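Local coordinates for chitinase (PDB 4TXG), which probably hydrolyses the beta-1,4-glycosidic bonds of chitin with a family 18 glycoside hydrolase domain, at residues A288-N291 / A292-S296; D354-A357 / A358-R362; G417-A420 / E421-F424; N558-G561 / A562-A565; T629-L632 / Y633-S637. All coordinates share one frame; numbering follows the deposited sequence.

Contact 1: A288-N291 / A292-S296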
loop_
_atom_site.group_PDB
_atom_site.type_symbol
_atom_site.label_atom_id
_atom_site.label_comp_id
_atom_site.label_asym_id
_atom_site.label_seq_id
_atom_site.Cartn_x
_atom_site.Cartn_y
_atom_site.Cartn_z
ATOM N N ALA A 288 -21.572 12.714 -8.066
ATOM C CA ALA A 288 -21.709 13.907 -7.229
ATOM C C ALA A 288 -20.821 13.828 -5.989
ATOM O O ALA A 288 -20.174 14.814 -5.614
ATOM C CB ALA A 288 -23.172 14.113 -6.830
ATOM N N GLY A 289 -20.782 12.652 -5.364
ATOM C CA GLY A 289 -19.955 12.436 -4.186
ATOM C C GLY A 289 -18.479 12.552 -4.518
ATOM O O GLY A 289 -17.705 13.170 -3.780
ATOM N N ILE A 290 -18.090 11.944 -5.631
ATOM C CA ILE A 290 -16.688 11.942 -6.057
ATOM C C ILE A 290 -16.250 13.364 -6.448
ATOM O O ILE A 290 -15.122 13.785 -6.161
ATOM C CB ILE A 290 -16.463 10.947 -7.225
ATOM C CG1 ILE A 290 -16.531 9.502 -6.711
ATOM C CG2 ILE A 290 -15.117 11.193 -7.912
ATOM C CD1 ILE A 290 -16.632 8.425 -7.828
ATOM N N ASN A 291 -17.144 14.119 -7.075
ATOM C CA ASN A 291 -16.838 15.507 -7.398
ATOM C C ASN A 291 -16.683 16.359 -6.143
ATOM O O ASN A 291 -15.762 17.174 -6.049
ATOM C CB ASN A 291 -17.922 16.114 -8.295
ATOM C CG ASN A 291 -17.854 15.615 -9.728
ATOM O OD1 ASN A 291 -16.889 14.969 -10.141
ATOM N ND2 ASN A 291 -18.884 15.928 -10.500
ATOM N N ALA A 292 -17.582 16.180 -5.179
ATOM C CA ALA A 292 -17.495 16.938 -3.934
ATOM C C ALA A 292 -16.199 16.622 -3.210
ATOM O O ALA A 292 -15.515 17.520 -2.702
ATOM C CB ALA A 292 -18.691 16.641 -3.031
ATOM N N PHE A 293 -15.862 15.340 -3.158
ATOM C CA PHE A 293 -14.638 14.941 -2.479
ATOM C C PHE A 293 -13.404 15.524 -3.171
ATOM O O PHE A 293 -12.526 16.099 -2.518
ATOM C CB PHE A 293 -14.518 13.416 -2.406
ATOM C CG PHE A 293 -13.249 12.965 -1.759
ATOM C CD1 PHE A 293 -13.122 12.988 -0.375
ATOM C CD2 PHE A 293 -12.173 12.561 -2.525
ATOM C CE1 PHE A 293 -11.937 12.588 0.234
ATOM C CE2 PHE A 293 -10.992 12.156 -1.924
ATOM C CZ PHE A 293 -10.879 12.174 -0.545
ATOM N N SER A 294 -13.337 15.367 -4.487
ATOM C CA SER A 294 -12.160 15.795 -5.237
ATOM C C SER A 294 -11.953 17.296 -5.140
ATOM O O SER A 294 -10.832 17.759 -4.906
ATOM C CB SER A 294 -12.276 15.353 -6.694
ATOM O OG SER A 294 -12.327 13.927 -6.748
ATOM N N ASP A 295 -13.023 18.064 -5.294
ATOM C CA ASP A 295 -12.906 19.514 -5.128
ATOM C C ASP A 295 -12.470 19.873 -3.705
ATOM O O ASP A 295 -11.700 20.821 -3.510
ATOM C CB ASP A 295 -14.225 20.203 -5.467
ATOM C CG ASP A 295 -14.553 20.147 -6.961
ATOM O OD1 ASP A 295 -13.647 19.865 -7.779
ATOM O OD2 ASP A 295 -15.721 20.404 -7.319
ATOM N N SER A 296 -12.955 19.124 -2.712
ATOM C CA SER A 296 -12.600 19.404 -1.322
ATOM C C SER A 296 -11.125 19.089 -1.067
ATOM O O SER A 296 -10.490 19.735 -0.235
ATOM C CB SER A 296 -13.492 18.623 -0.339
ATOM O OG SER A 296 -13.125 17.258 -0.247
#
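I290 and S294 meet one helical turn apart, and the meeting point is the carbonyl oxygen of I290. S294 gives it two bonds, one from N at 2.9 Å and one from OG, also at 2.9 Å from I290 O. The two donors approach from opposite faces of the carbonyl plane, so the oxygen is clasped from both sides. The torsion of S294 makes this possible: with chi1 at -62° the hydroxyl lies beside its own backbone N and turns back to the preceding turn. CG2 of I290 lies 4.1 Å from S294 OG, on the buried side of the helix. Next to it, G289 has no side chain, and its O takes the N-H of F293 while CB of F293 passes 3.5 Å from that oxygen.

The solvent side is looser. A288 and D295 are exposed there, and D295 does little more than lay its CG 3.3 Å from the O of N291, the same oxygen that accepts its N-H. OD1 of D295 is drawn off in a weak, long ion pair with R352.

The contact lies near the start of helix 287-304, which links strands 247-253 and 308-312 of the (beta/alpha)8 barrel. I290 and N291 pack against helix 338-360, I290 and F293 cover M277 of helix 273-278, and S296 OG accepts from the backbone N of L199 in strand 199-200.

Contact 2: D354-A357 / A358-R362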
loop_
_atom_site.group_PDB
_atom_site.type_symbol
_atom_site.label_atom_id
_atom_site.label_comp_id
_atom_site.label_asym_id
_atom_site.label_seq_id
_atom_site.Cartn_x
_atom_site.Cartn_y
_atom_site.Cartn_z
ATOM N N ASP A 354 -4.555 17.750 -11.239
ATOM C CA ASP A 354 -3.771 18.210 -12.390
ATOM C C ASP A 354 -4.149 19.638 -12.779
ATOM O O ASP A 354 -3.282 20.460 -13.040
ATOM C CB ASP A 354 -3.955 17.291 -13.609
ATOM C CG ASP A 354 -3.141 16.000 -13.511
ATOM O OD1 ASP A 354 -2.334 15.856 -12.575
ATOM O OD2 ASP A 354 -3.317 15.127 -14.387
ATOM N N ARG A 355 -5.447 19.928 -12.839
ATOM C CA ARG A 355 -5.892 21.278 -13.181
ATOM C C ARG A 355 -5.472 22.295 -12.126
ATOM O O ARG A 355 -5.034 23.397 -12.467
ATOM C CB ARG A 355 -7.406 21.315 -13.360
ATOM C CG ARG A 355 -7.875 20.496 -14.542
ATOM C CD ARG A 355 -9.380 20.560 -14.725
ATOM N NE ARG A 355 -9.814 19.473 -15.595
ATOM C CZ ARG A 355 -9.799 19.527 -16.919
ATOM N NH1 ARG A 355 -10.202 18.479 -17.629
ATOM N NH2 ARG A 355 -9.387 20.633 -17.533
ATOM N N ALA A 356 -5.602 21.931 -10.853
ATOM C CA ALA A 356 -5.182 22.809 -9.759
ATOM C C ALA A 356 -3.673 23.078 -9.820
ATOM O O ALA A 356 -3.224 24.202 -9.592
ATOM C CB ALA A 356 -5.561 22.205 -8.407
ATOM N N ALA A 357 -2.900 22.042 -10.132
ATOM C CA ALA A 357 -1.448 22.169 -10.240
ATOM C C ALA A 357 -1.068 23.146 -11.352
ATOM O O ALA A 357 -0.172 23.970 -11.192
ATOM C CB ALA A 357 -0.814 20.799 -10.491
ATOM N N ALA A 358 -1.762 23.050 -12.479
ATOM C CA ALA A 358 -1.498 23.938 -13.598
ATOM C C ALA A 358 -1.832 25.379 -13.225
ATOM O O ALA A 358 -1.121 26.311 -13.608
ATOM C CB ALA A 358 -2.290 23.500 -14.824
ATOM N N GLN A 359 -2.910 25.558 -12.470
ATOM C CA GLN A 359 -3.305 26.897 -12.025
ATOM C C GLN A 359 -2.344 27.465 -10.984
ATOM O O GLN A 359 -2.068 28.662 -10.987
ATOM C CB GLN A 359 -4.724 26.879 -11.446
ATOM C CG GLN A 359 -5.797 26.512 -12.456
ATOM C CD GLN A 359 -7.043 25.927 -11.812
ATOM O OE1 GLN A 359 -7.149 25.853 -10.587
ATOM N NE2 GLN A 359 -7.993 25.502 -12.641
ATOM N N ASP A 360 -1.844 26.605 -10.100
ATOM C CA ASP A 360 -1.049 27.035 -8.947
ATOM C C ASP A 360 0.446 27.087 -9.225
ATOM O O ASP A 360 1.213 27.624 -8.423
ATOM C CB ASP A 360 -1.293 26.106 -7.755
ATOM C CG ASP A 360 -2.714 26.185 -7.231
ATOM O OD1 ASP A 360 -3.455 27.102 -7.659
ATOM O OD2 ASP A 360 -3.088 25.322 -6.402
ATOM N N GLY A 361 0.860 26.503 -10.345
ATOM C CA GLY A 361 2.269 26.440 -10.689
ATOM C C GLY A 361 3.086 25.594 -9.734
ATOM O O GLY A 361 4.277 25.838 -9.549
ATOM N N ARG A 362 2.450 24.601 -9.115
ATOM C CA ARG A 362 3.161 23.653 -8.269
ATOM C C ARG A 362 2.433 22.319 -8.348
ATOM O O ARG A 362 1.236 22.281 -8.580
ATOM C CB ARG A 362 3.256 24.152 -6.828
ATOM C CG ARG A 362 1.952 24.155 -6.068
ATOM C CD ARG A 362 1.850 22.927 -5.190
ATOM N NE ARG A 362 2.178 23.199 -3.792
ATOM C CZ ARG A 362 2.752 22.308 -2.992
ATOM N NH1 ARG A 362 3.020 22.613 -1.724
ATOM N NH2 ARG A 362 3.066 21.106 -3.474
HETATM O O HOH W 1 -5.922 24.453 -14.920
#
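A357 touches R362 where the chain leaves its helix: CB of A357 lies 3.2 Å from the carbonyl oxygen of R362, and the CA of A357 makes a C-H...O contact of 3.2 Å with the same R362 O. A357 O collects three weak bonds, from D360 N, from G361 N at 2.9 Å and from R362 N at 3.4 Å. Several poorly aligned donors thus share one oxygen as the regular pattern fades. G361 makes the exit, with a positive phi of 65°.

This is the C-terminal end of helix 338-360, a barrel helix of the family 18 fold that leads into strand 365-371. A356 sits one residue back and turns inward, its methyl lying on V298 and R302 of helix 287-304. Its O receives D360 N at 2.8 Å. The carboxylate of D360 folds over that turn, CG 3.1 Å from A356 O, because CG is set beside the backbone N (chi1 -66°); its OD2 is engaged by R302 and the hydroxyl of Y364.

A358 faces the other way, its methyl resting on V132, and it keeps a standard helical bond to D354 O. Beside it, Q359 stretches back along the turn until its CG is 3.2 Å from R355 O. A water donates to R355 O and accepts weakly from Q359 NE2, while OE1 of Q359 takes R302. R362 directs its guanidinium to D307, the first aspartate of the DxxDxDxE sequence that marks the family.

Contact 3: G417-A420 / E421-F424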
loop_
_atom_site.group_PDB
_atom_site.type_symbol
_atom_site.label_atom_id
_atom_site.label_comp_id
_atom_site.label_asym_id
_atom_site.label_seq_id
_atom_site.Cartn_x
_atom_site.Cartn_y
_atom_site.Cartn_z
ATOM N N GLY A 417 7.594 -21.639 2.004
ATOM C CA GLY A 417 6.956 -22.902 1.678
ATOM C C GLY A 417 6.182 -23.492 2.844
ATOM O O GLY A 417 5.606 -24.579 2.730
ATOM N N LYS A 418 6.152 -22.781 3.968
ATOM C CA LYS A 418 5.585 -23.345 5.199
ATOM C C LYS A 418 4.548 -22.446 5.894
ATOM O O LYS A 418 4.221 -22.678 7.058
ATOM C CB LYS A 418 6.707 -23.654 6.192
ATOM C CG LYS A 418 7.709 -24.702 5.732
ATOM C CD LYS A 418 8.791 -24.894 6.789
ATOM C CE LYS A 418 10.115 -25.318 6.180
ATOM N NZ LYS A 418 10.701 -24.234 5.338
ATOM N N ASP A 419 4.041 -21.427 5.202
ATOM C CA ASP A 419 3.024 -20.556 5.802
ATOM C C ASP A 419 1.819 -21.401 6.209
ATOM O O ASP A 419 1.192 -22.029 5.361
ATOM C CB ASP A 419 2.595 -19.443 4.837
ATOM C CG ASP A 419 1.658 -18.428 5.492
ATOM O OD1 ASP A 419 0.540 -18.808 5.892
ATOM O OD2 ASP A 419 2.033 -17.241 5.601
ATOM N N ALA A 420 1.513 -21.430 7.507
ATOM C CA ALA A 420 0.510 -22.352 8.037
ATOM C C ALA A 420 -0.890 -22.053 7.499
ATOM O O ALA A 420 -1.728 -22.954 7.382
ATOM C CB ALA A 420 0.509 -22.307 9.563
ATOM N N GLU A 421 -1.145 -20.787 7.177
ATOM C CA GLU A 421 -2.441 -20.403 6.628
ATOM C C GLU A 421 -2.579 -20.901 5.195
ATOM O O GLU A 421 -3.600 -21.489 4.822
ATOM C CB GLU A 421 -2.630 -18.886 6.686
ATOM C CG GLU A 421 -4.002 -18.424 6.233
ATOM C CD GLU A 421 -4.291 -16.979 6.598
ATOM O OE1 GLU A 421 -5.422 -16.520 6.327
ATOM O OE2 GLU A 421 -3.405 -16.299 7.165
ATOM N N LEU A 422 -1.545 -20.671 4.393
ATOM C CA LEU A 422 -1.527 -21.152 3.015
ATOM C C LEU A 422 -1.616 -22.674 2.955
ATOM O O LEU A 422 -2.299 -23.220 2.092
ATOM C CB LEU A 422 -0.266 -20.654 2.293
ATOM C CG LEU A 422 -0.215 -19.134 2.117
ATOM C CD1 LEU A 422 0.962 -18.742 1.218
ATOM C CD2 LEU A 422 -1.514 -18.619 1.540
ATOM N N ALA A 423 -0.949 -23.361 3.880
ATOM C CA ALA A 423 -1.022 -24.816 3.928
ATOM C C ALA A 423 -2.447 -25.272 4.249
ATOM O O ALA A 423 -2.948 -26.243 3.672
ATOM C CB ALA A 423 -0.036 -25.374 4.953
ATOM N N PHE A 424 -3.106 -24.560 5.152
ATOM C CA PHE A 424 -4.453 -24.954 5.553
ATOM C C PHE A 424 -5.430 -24.848 4.382
ATOM O O PHE A 424 -6.373 -25.645 4.278
ATOM C CB PHE A 424 -4.935 -24.099 6.723
ATOM C CG PHE A 424 -6.260 -24.535 7.279
ATOM C CD1 PHE A 424 -6.354 -25.697 8.021
ATOM C CD2 PHE A 424 -7.398 -23.778 7.069
ATOM C CE1 PHE A 424 -7.571 -26.105 8.540
ATOM C CE2 PHE A 424 -8.622 -24.187 7.587
ATOM C CZ PHE A 424 -8.696 -25.345 8.320
#
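D419 reaches over the first turn of helix 420-424, a short helix that follows barrel strand 391-395 in the family 18 domain, and meets L422 and E421. Starting at CB, the side chain lies on leucine carbon: D419 CB is 3.9 Å from L422 CG and 4.0 Å from L422 CD1, the two side chains crossing at a slant. CG of D419 is still within 3.9 Å of L422 CG. The path then turns toward the helix, since CG is anti to the backbone N (chi1 -173°) and one carboxylate oxygen is thereby carried to the amides of the first turn, which have no preceding helical carbonyl to bond to.

That oxygen, OD1, takes two of them. E421 N comes at 2.9 Å nearly end-on to the C-O bond of OD1, though its own N-H is bent (130°); L422 N comes at 3.2 Å from the anti side, well out of the carboxylate plane, with a straighter N-H (164°). D419 is therefore the N-cap, and its bond to E421 N closes an Asx turn. The other oxygen, OD2, is hydrogen-bonded to NE2 of H400. D419 O receives A423 N at 2.9 Å, the first regular bond of the helix.

E421 extends toward H400 and F406, and F424 makes a cation-pi contact with R405. A cesium ion lies about 4 Å from the side chain of A423.

The two amides, H400 and the helix N-terminus would favour the carboxylate form of D419, and probably compensate for the like charge of E421, whose OE2 is 4.8 Å from D419 OD1.

Contact 4: N558-G561 / A562-A565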
loop_
_atom_site.group_PDB
_atom_site.type_symbol
_atom_site.label_atom_id
_atom_site.label_comp_id
_atom_site.label_asym_id
_atom_site.label_seq_id
_atom_site.Cartn_x
_atom_site.Cartn_y
_atom_site.Cartn_z
ATOM N N ASN A 558 14.201 -14.558 18.094
ATOM C CA ASN A 558 14.426 -15.531 17.041
ATOM C C ASN A 558 14.529 -14.803 15.720
ATOM O O ASN A 558 13.989 -13.713 15.571
ATOM C CB ASN A 558 13.279 -16.540 16.979
ATOM C CG ASN A 558 13.342 -17.563 18.084
ATOM O OD1 ASN A 558 13.657 -18.729 17.841
ATOM N ND2 ASN A 558 13.054 -17.136 19.309
ATOM N N TYR A 559 15.216 -15.397 14.754
ATOM C CA TYR A 559 15.244 -14.799 13.423
ATOM C C TYR A 559 15.218 -15.890 12.378
ATOM O O TYR A 559 15.892 -16.912 12.513
ATOM C CB TYR A 559 16.483 -13.917 13.229
ATOM C CG TYR A 559 16.397 -13.031 11.995
ATOM C CD1 TYR A 559 15.733 -11.817 12.046
ATOM C CD2 TYR A 559 16.973 -13.412 10.787
ATOM C CE1 TYR A 559 15.636 -10.992 10.931
ATOM C CE2 TYR A 559 16.878 -12.592 9.655
ATOM C CZ TYR A 559 16.212 -11.383 9.742
ATOM O OH TYR A 559 16.111 -10.553 8.648
ATOM N N ASN A 560 14.436 -15.669 11.330
ATOM C CA ASN A 560 14.391 -16.592 10.212
ATOM C C ASN A 560 14.783 -15.845 8.936
ATOM O O ASN A 560 14.043 -14.982 8.470
ATOM C CB ASN A 560 12.986 -17.206 10.108
ATOM C CG ASN A 560 12.869 -18.241 9.008
ATOM O OD1 ASN A 560 13.134 -17.959 7.846
ATOM N ND2 ASN A 560 12.454 -19.448 9.376
ATOM N N GLY A 561 15.953 -16.168 8.385
ATOM C CA GLY A 561 16.459 -15.464 7.212
ATOM C C GLY A 561 15.710 -15.773 5.923
ATOM O O GLY A 561 15.735 -14.982 4.980
ATOM N N ALA A 562 15.051 -16.928 5.871
ATOM C CA ALA A 562 14.237 -17.270 4.707
ATOM C C ALA A 562 13.031 -16.344 4.622
ATOM O O ALA A 562 12.531 -16.043 3.539
ATOM C CB ALA A 562 13.799 -18.740 4.775
ATOM N N LEU A 563 12.572 -15.878 5.780
ATOM C CA LEU A 563 11.410 -15.000 5.858
ATOM C C LEU A 563 11.789 -13.530 6.042
ATOM O O LEU A 563 10.948 -12.651 5.895
ATOM C CB LEU A 563 10.511 -15.429 7.023
ATOM C CG LEU A 563 9.897 -16.828 6.940
ATOM C CD1 LEU A 563 9.336 -17.279 8.292
ATOM C CD2 LEU A 563 8.818 -16.826 5.867
ATOM N N ALA A 564 13.057 -13.286 6.366
ATOM C CA ALA A 564 13.533 -11.989 6.864
ATOM C C ALA A 564 12.654 -11.501 8.016
ATOM O O ALA A 564 12.185 -10.363 8.022
ATOM C CB ALA A 564 13.591 -10.946 5.740
ATOM N N ALA A 565 12.451 -12.372 8.995
ATOM C CA ALA A 565 11.506 -12.103 10.077
ATOM C C ALA A 565 12.098 -12.386 11.458
ATOM O O ALA A 565 12.531 -13.499 11.736
ATOM C CB ALA A 565 10.249 -12.922 9.878
#
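A beta hairpin with a G1 bulge turns the chain here, and N560 is paired with A565 across its mouth. The two residues form an antiparallel hydrogen-bonded pair: N560 N gives to A565 O at 2.9 Å, and A565 N returns to N560 O at 3.1 Å. A564 also faces N560, which makes the bulge; its phi is positive (50°), the left-handed conformation usual at position one of a G1 bulge, here taken by an alanine.

Inside the turn, L563 N is shared. It bonds to N560 OD1 at 3.0 Å and to N560 O at 3.2 Å, in the second case from well above the carbonyl plane and from the face opposite to A565 N. The amide of N560 can fold in this way because its CG is anti to the backbone N (chi1 -177°). CD1 of L563 then lies against the amide carbon of N560, 3.7 Å from its CG.

The hairpin joins strands 556-560 and 565-570, an edge strand and its neighbour in a four-stranded antiparallel sheet inserted between the last two barrel strands, consistent with the insertion domain of many family 18 chitinases. Y559 covers the other side of the turn. A565 O sits over one face of its ring, 3.6 Å from CD1, and also receives a C-H...O contact from Y559 CA. The hydroxyl of Y559 passes 3.4 Å from A564 CA on its way to OE1 of Q587, whose NE2 bonds to the carbonyl of G561. L563 also makes a backbone bond to L413, and its side chain touches D416.

Contact 5: T629-L632 / Y633-S637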
loop_
_atom_site.group_PDB
_atom_site.type_symbol
_atom_site.label_atom_id
_atom_site.label_comp_id
_atom_site.label_asym_id
_atom_site.label_seq_id
_atom_site.Cartn_x
_atom_site.Cartn_y
_atom_site.Cartn_z
ATOM N N THR A 629 14.567 4.135 10.999
ATOM C CA THR A 629 14.561 5.143 9.948
ATOM C C THR A 629 15.987 5.597 9.631
ATOM O O THR A 629 16.320 5.851 8.475
ATOM C CB THR A 629 13.680 6.333 10.345
ATOM O OG1 THR A 629 12.322 5.880 10.438
ATOM C CG2 THR A 629 13.760 7.439 9.308
ATOM N N SER A 630 16.838 5.672 10.654
ATOM C CA SER A 630 18.229 6.058 10.439
ATOM C C SER A 630 18.972 5.007 9.621
ATOM O O SER A 630 19.817 5.334 8.778
ATOM C CB SER A 630 18.948 6.289 11.771
ATOM O OG SER A 630 18.429 7.437 12.428
ATOM N N LEU A 631 18.663 3.742 9.880
ATOM C CA LEU A 631 19.263 2.655 9.115
ATOM C C LEU A 631 18.821 2.730 7.661
ATOM O O LEU A 631 19.642 2.595 6.754
ATOM C CB LEU A 631 18.896 1.295 9.712
ATOM C CG LEU A 631 19.350 0.050 8.938
ATOM C CD1 LEU A 631 20.860 0.013 8.766
ATOM C CD2 LEU A 631 18.855 -1.213 9.659
ATOM N N LEU A 632 17.526 2.946 7.438
ATOM C CA LEU A 632 17.021 3.101 6.072
ATOM C C LEU A 632 17.700 4.283 5.363
ATOM O O LEU A 632 18.181 4.161 4.231
ATOM C CB LEU A 632 15.501 3.299 6.078
ATOM C CG LEU A 632 14.646 2.083 6.412
ATOM C CD1 LEU A 632 13.195 2.502 6.612
ATOM C CD2 LEU A 632 14.765 1.029 5.322
ATOM N N TYR A 633 17.729 5.429 6.033
ATOM C CA TYR A 633 18.317 6.622 5.443
ATOM C C TYR A 633 19.813 6.469 5.166
ATOM O O TYR A 633 20.303 6.875 4.108
ATOM C CB TYR A 633 18.088 7.848 6.335
ATOM C CG TYR A 633 18.758 9.062 5.757
ATOM C CD1 TYR A 633 18.261 9.661 4.606
ATOM C CD2 TYR A 633 19.919 9.576 6.320
ATOM C CE1 TYR A 633 18.890 10.750 4.043
ATOM C CE2 TYR A 633 20.558 10.664 5.764
ATOM C CZ TYR A 633 20.037 11.251 4.628
ATOM O OH TYR A 633 20.670 12.336 4.067
ATOM N N ASN A 634 20.547 5.902 6.117
ATOM C CA ASN A 634 21.988 5.732 5.935
ATOM C C ASN A 634 22.293 4.770 4.788
ATOM O O ASN A 634 23.279 4.928 4.074
ATOM C CB ASN A 634 22.639 5.236 7.229
ATOM C CG ASN A 634 22.720 6.323 8.291
ATOM O OD1 ASN A 634 22.841 7.511 7.970
ATOM N ND2 ASN A 634 22.652 5.925 9.559
ATOM N N THR A 635 21.430 3.780 4.615
ATOM C CA THR A 635 21.571 2.829 3.524
ATOM C C THR A 635 21.258 3.483 2.177
ATOM O O THR A 635 21.995 3.308 1.209
ATOM C CB THR A 635 20.654 1.621 3.738
ATOM O OG1 THR A 635 20.967 1.010 4.998
ATOM C CG2 THR A 635 20.824 0.602 2.616
ATOM N N PHE A 636 20.178 4.259 2.122
ATOM C CA PHE A 636 19.688 4.784 0.844
ATOM C C PHE A 636 20.283 6.139 0.412
ATOM O O PHE A 636 20.007 6.599 -0.699
ATOM C CB PHE A 636 18.158 4.902 0.894
ATOM C CG PHE A 636 17.442 3.580 1.043
ATOM C CD1 PHE A 636 18.017 2.399 0.584
ATOM C CD2 PHE A 636 16.170 3.533 1.615
ATOM C CE1 PHE A 636 17.351 1.186 0.706
ATOM C CE2 PHE A 636 15.494 2.328 1.749
ATOM C CZ PHE A 636 16.086 1.143 1.289
ATOM N N SER A 637 21.086 6.780 1.265
ATOM C CA SER A 637 21.700 8.069 0.916
ATOM C C SER A 637 23.203 7.941 0.628
ATOM O O SER A 637 23.906 8.940 0.385
ATOM C CB SER A 637 21.478 9.093 2.034
ATOM O OG SER A 637 22.136 8.684 3.224
#
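From T629 to F636 the backbone runs as a regular helix, each carbonyl of T629-L632 receiving the N-H four residues on. L631 and T635 give one of these steps a second bond. T635 N reaches L631 O at 3.0 Å and T635 OG1 reaches it at 2.7 Å, from the opposite face of the carbonyl plane. The hydroxyl lies beside T635's backbone N (chi1 -57°), while CD1 of L631 runs alongside, 3.9 Å from OG1.

The inner side is hydrocarbon. L632 and F636 point the same way, and CD2 of L632 meets CE2 of the ring at 3.9 Å; CG of F636 also passes 3.3 Å from L632 O. Both side chains bear on V600 of strand 599-603, and F636 also on I156 of strand 155-161. The neighbouring helix 582-594 is touched by L631 and L632 through I585 and by F636 through I592, placing helix 627-636 against the seam where the barrel closes.

On the outer flank, N634 sets its CG 3.1 Å from S630 O. At the C-terminal end, S637 OG bonds to Y633 O at 2.7 Å and stands above one face of the Y633 ring, offset toward its rim; the ring's hydroxyl goes to N150 O.

The chemistry is therefore split: hydroxyls of T635 and S637 spend their protons on carbonyls of their own helix, and most of the packing on the barrel is by leucine and aromatic carbon.

Overall arrangement
Contacts 1 and 2 occupy two neighbouring barrel helices, their centres about 17 Å apart, and R302 ties them: it lies on the helix of contact 1 and bonds to D360 and Q359 of contact 2. Contacts 3 and 4 form a second pair across the chain's centre, about 16 Å between centres and over 40 Å from the first; D416, just before contact 3, touches L563 of contact 4. Contact 5 is about 21 Å from contact 4, and helix 582-594 packs against both. Strand 308-312, with the second and third aspartates of the family's DxxDxDxE signature, lies in sequence between the helices of contacts 1 and 2; R362 forms a salt bridge with D307, just before that strand.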